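Local coordinates for hypothetical protein yigZ (PDB 1VI7) that is of uncharacterised physiological role but may bind guanyl ribonucleotides and other anions and hydrolyse ribonucleoside triphosphates, at residues G163-S168 against V174-A179. Sequence-based numbering, arbitrary orientation.
Sequences GKIINS and VLLRVA
Asn167 lays its amide across the root of the Arg177 side chain, ND2 lying 3.4 Å from Arg177 CB and equally near CG. Asn167 CG sits between its own backbone N and carbonyl carbon (chi1 67°), which brings the amide over Arg177, and the amide and guanidinium planes stand 83° apart. A water accepts from Asn167 ND2 at 2.7 Å and, more weakly, from Arg177 NH1, while a second water donates to Asn167 OD1 and weakly to Leu175 O. Beside the amide, Ile166 runs alongside Arg177 in the same direction, its CB (3.9 Å) and CG2 both against Arg177 CG, and sets CG1 and CD1 against Ala179 CB. Cutting Ile166 back to an alanine is likely to uncover the Ala179 methyl and leave Arg177 CG without the CG2 branch beside it. The two strands form the central hairpin of a ferredoxin-like beta-alpha-beta-beta-alpha-beta domain, with 164-170 at the edge of its four-stranded sheet, and a classic beta bulge interrupts their pairing: Ile166 and Asn167 both face Arg177. Arg177 O takes the N-H of Ile166 at 2.9 Å, from a donor tilted 17° out of the carbonyl plane, and only weakly that of Asn167; Arg177 N returns a bond to Asn167 O. Before the bulge, Lys164 and Ala179 form a hydrogen-bonded pair, with Lys164 N to Ala179 O and Ala179 N to Lys164 O both 2.8 Å. On the opposite face, Ile165 CD1 meets Leu176 CD1 at 3.6 Å, and Ser168 OG approaches that same leucine methyl. Helix 151-160 packs against this face, its Leu158 touching both Ile165 and Val178. Strand 140-146 flanks 174-179 on the side away from 163-168, with backbone bonds joining Leu176 to Leu144 and Val178 to Tyr142.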
ATOM      1  N   GLY A 163      15.775   4.518  11.797  1.00 44.35           N
ATOM      2  CA  GLY A 163      15.847   3.094  11.653  1.00 43.53           C
ATOM      3  C   GLY A 163      14.816   2.440  12.574  1.00 44.08           C
ATOM      4  O   GLY A 163      14.389   3.018  13.561  1.00 44.21           O
ATOM      5  N   LYS A 164      14.521   1.204  12.255  1.00 45.73           N
ATOM      6  CA  LYS A 164      13.524   0.402  12.958  1.00 46.01           C
ATOM      7  C   LYS A 164      14.040  -1.046  13.020  1.00 47.09           C
ATOM      8  O   LYS A 164      14.566  -1.620  12.060  1.00 46.72           O
ATOM      9  CB  LYS A 164      12.186   0.431  12.219  0.50 45.53           C
ATOM     10  CG  LYS A 164      10.931   0.453  13.043  0.50 43.65           C
ATOM     11  CD  LYS A 164      10.890  -0.625  14.100  0.50 43.59           C
ATOM     12  CE  LYS A 164       9.474  -1.030  14.471  0.50 42.43           C
ATOM     13  NZ  LYS A 164       9.076  -2.305  13.806  0.50 40.71           N
ATOM     14  N   ILE A 165      14.074  -1.526  14.245  1.00 46.29           N
ATOM     15  CA  ILE A 165      14.432  -2.909  14.560  1.00 45.48           C
ATOM     16  C   ILE A 165      13.240  -3.797  14.205  1.00 45.32           C
ATOM     17  O   ILE A 165      12.163  -3.674  14.783  1.00 44.77           O
ATOM     18  CB  ILE A 165      14.753  -2.951  16.050  1.00 41.35           C
ATOM     19  CG1 ILE A 165      14.986  -4.324  16.640  1.00 38.16           C
ATOM     20  CG2 ILE A 165      13.645  -2.228  16.813  1.00 46.02           C
ATOM     21  CD1 ILE A 165      15.701  -4.113  18.000  1.00 40.35           C
ATOM     22  N   ILE A 166      13.384  -4.587  13.154  1.00 44.84           N
ATOM     23  CA  ILE A 166      12.365  -5.460  12.659  1.00 46.28           C
ATOM     24  C   ILE A 166      12.029  -6.661  13.519  1.00 47.98           C
ATOM     25  O   ILE A 166      10.832  -6.961  13.708  1.00 49.20           O
ATOM     26  CB  ILE A 166      12.679  -6.001  11.239  1.00 43.14           C
ATOM     27  CG1 ILE A 166      12.637  -4.864  10.222  1.00 42.11           C
ATOM     28  CG2 ILE A 166      11.683  -7.081  10.859  1.00 42.37           C
ATOM     29  CD1 ILE A 166      11.437  -3.942  10.419  1.00 40.19           C
ATOM     30  N   ASN A 167      13.006  -7.522  13.786  1.00 48.58           N
ATOM     31  CA  ASN A 167      12.700  -8.708  14.594  1.00 48.74           C
ATOM     32  C   ASN A 167      13.915  -9.132  15.373  1.00 46.26           C
ATOM     33  O   ASN A 167      15.042  -8.999  14.913  1.00 46.41           O
ATOM     34  CB  ASN A 167      12.044  -9.799  13.779  1.00 56.31           C
ATOM     35  CG  ASN A 167      12.911 -10.423  12.724  1.00 61.12           C
ATOM     36  OD1 ASN A 167      13.784 -11.243  13.033  1.00 65.73           O
ATOM     37  ND2 ASN A 167      12.711 -10.072  11.459  1.00 62.92           N
ATOM     38  N   SER A 168      13.709  -9.613  16.595  1.00 45.35           N
ATOM     39  CA  SER A 168      14.841 -10.014  17.428  1.00 43.81           C
ATOM     40  C   SER A 168      14.857 -11.525  17.626  1.00 42.86           C
ATOM     41  O   SER A 168      13.807 -12.130  17.579  1.00 42.47           O
ATOM     42  CB  SER A 168      14.748  -9.343  18.800  1.00 40.21           C
ATOM     43  OG  SER A 168      14.711  -7.932  18.706  1.00 36.10           O
ATOM     44  N   VAL A 174      22.551 -11.686  20.344  1.00 28.36           N
ATOM     45  CA  VAL A 174      21.265 -11.174  19.826  1.00 25.67           C
ATOM     46  C   VAL A 174      21.329 -11.142  18.324  1.00 23.72           C
ATOM     47  O   VAL A 174      22.383 -10.820  17.780  1.00 25.09           O
ATOM     48  CB  VAL A 174      20.908  -9.805  20.385  1.00 27.05           C
ATOM     49  CG1 VAL A 174      19.507  -9.403  19.886  1.00 25.23           C
ATOM     50  CG2 VAL A 174      20.952  -9.751  21.906  1.00 23.17           C
ATOM     51  N   LEU A 175      20.341 -11.719  17.647  1.00 22.69           N
ATOM     52  CA  LEU A 175      20.332 -11.631  16.211  1.00 20.78           C
ATOM     53  C   LEU A 175      19.140 -10.744  15.784  1.00 20.38           C
ATOM     54  O   LEU A 175      18.005 -11.051  16.026  1.00 17.46           O
ATOM     55  CB  LEU A 175      20.345 -12.885  15.405  1.00 25.77           C
ATOM     56  CG  LEU A 175      20.537 -12.550  13.887  1.00 30.92           C
ATOM     57  CD1 LEU A 175      22.017 -12.540  13.573  1.00 25.15           C
ATOM     58  CD2 LEU A 175      19.690 -13.445  13.020  1.00 31.55           C
ATOM     59  N   LEU A 176      19.557  -9.596  15.296  1.00 21.45           N
ATOM     60  CA  LEU A 176      18.681  -8.497  14.906  1.00 22.12           C
ATOM     61  C   LEU A 176      18.570  -8.417  13.377  1.00 24.80           C
ATOM     62  O   LEU A 176      19.506  -8.657  12.583  1.00 24.48           O
ATOM     63  CB  LEU A 176      19.295  -7.232  15.485  1.00 17.32           C
ATOM     64  CG  LEU A 176      18.711  -6.307  16.500  1.00 17.99           C
ATOM     65  CD1 LEU A 176      17.981  -6.881  17.684  1.00 14.06           C
ATOM     66  CD2 LEU A 176      19.807  -5.345  17.038  1.00 15.78           C
ATOM     67  N   ARG A 177      17.379  -8.114  12.918  1.00 25.39           N
ATOM     68  CA  ARG A 177      17.041  -7.869  11.514  1.00 26.75           C
ATOM     69  C   ARG A 177      16.629  -6.383  11.496  1.00 28.46           C
ATOM     70  O   ARG A 177      15.750  -6.058  12.330  1.00 29.58           O
ATOM     71  CB  ARG A 177      15.832  -8.719  11.155  1.00 30.86           C
ATOM     72  CG  ARG A 177      15.248  -8.473   9.778  1.00 36.46           C
ATOM     73  CD  ARG A 177      16.303  -8.577   8.725  1.00 43.36           C
ATOM     74  NE  ARG A 177      15.955  -9.053   7.443  1.00 50.49           N
ATOM     75  CZ  ARG A 177      15.062  -9.890   6.976  1.00 53.32           C
ATOM     76  NH1 ARG A 177      14.194 -10.492   7.782  1.00 54.61           N
ATOM     77  NH2 ARG A 177      15.035 -10.142   5.657  1.00 53.80           N
ATOM     78  N   VAL A 178      17.500  -5.455  11.114  1.00 29.63           N
ATOM     79  CA  VAL A 178      17.155  -4.038  11.165  1.00 29.02           C
ATOM     80  C   VAL A 178      16.815  -3.473   9.787  1.00 28.28           C
ATOM     81  O   VAL A 178      17.195  -4.059   8.787  1.00 26.86           O
ATOM     82  CB  VAL A 178      18.301  -3.178  11.729  1.00 30.52           C
ATOM     83  CG1 VAL A 178      18.362  -3.330  13.238  1.00 30.23           C
ATOM     84  CG2 VAL A 178      19.608  -3.583  11.051  1.00 28.06           C
ATOM     85  N   ALA A 179      16.100  -2.364   9.806  1.00 29.45           N
ATOM     86  CA  ALA A 179      15.673  -1.639   8.634  1.00 30.90           C
ATOM     87  C   ALA A 179      15.904  -0.132   8.816  1.00 32.68           C
ATOM     88  O   ALA A 179      15.353   0.475   9.727  1.00 30.57           O
ATOM     89  CB  ALA A 179      14.195  -1.881   8.342  1.00 25.39           C
TER
HETATM   90  O   HOH W   1      16.749 -12.174  13.045  1.00 35.70           O
HETATM   91  O   HOH W   2      14.266 -12.047  10.367  1.00 64.53           O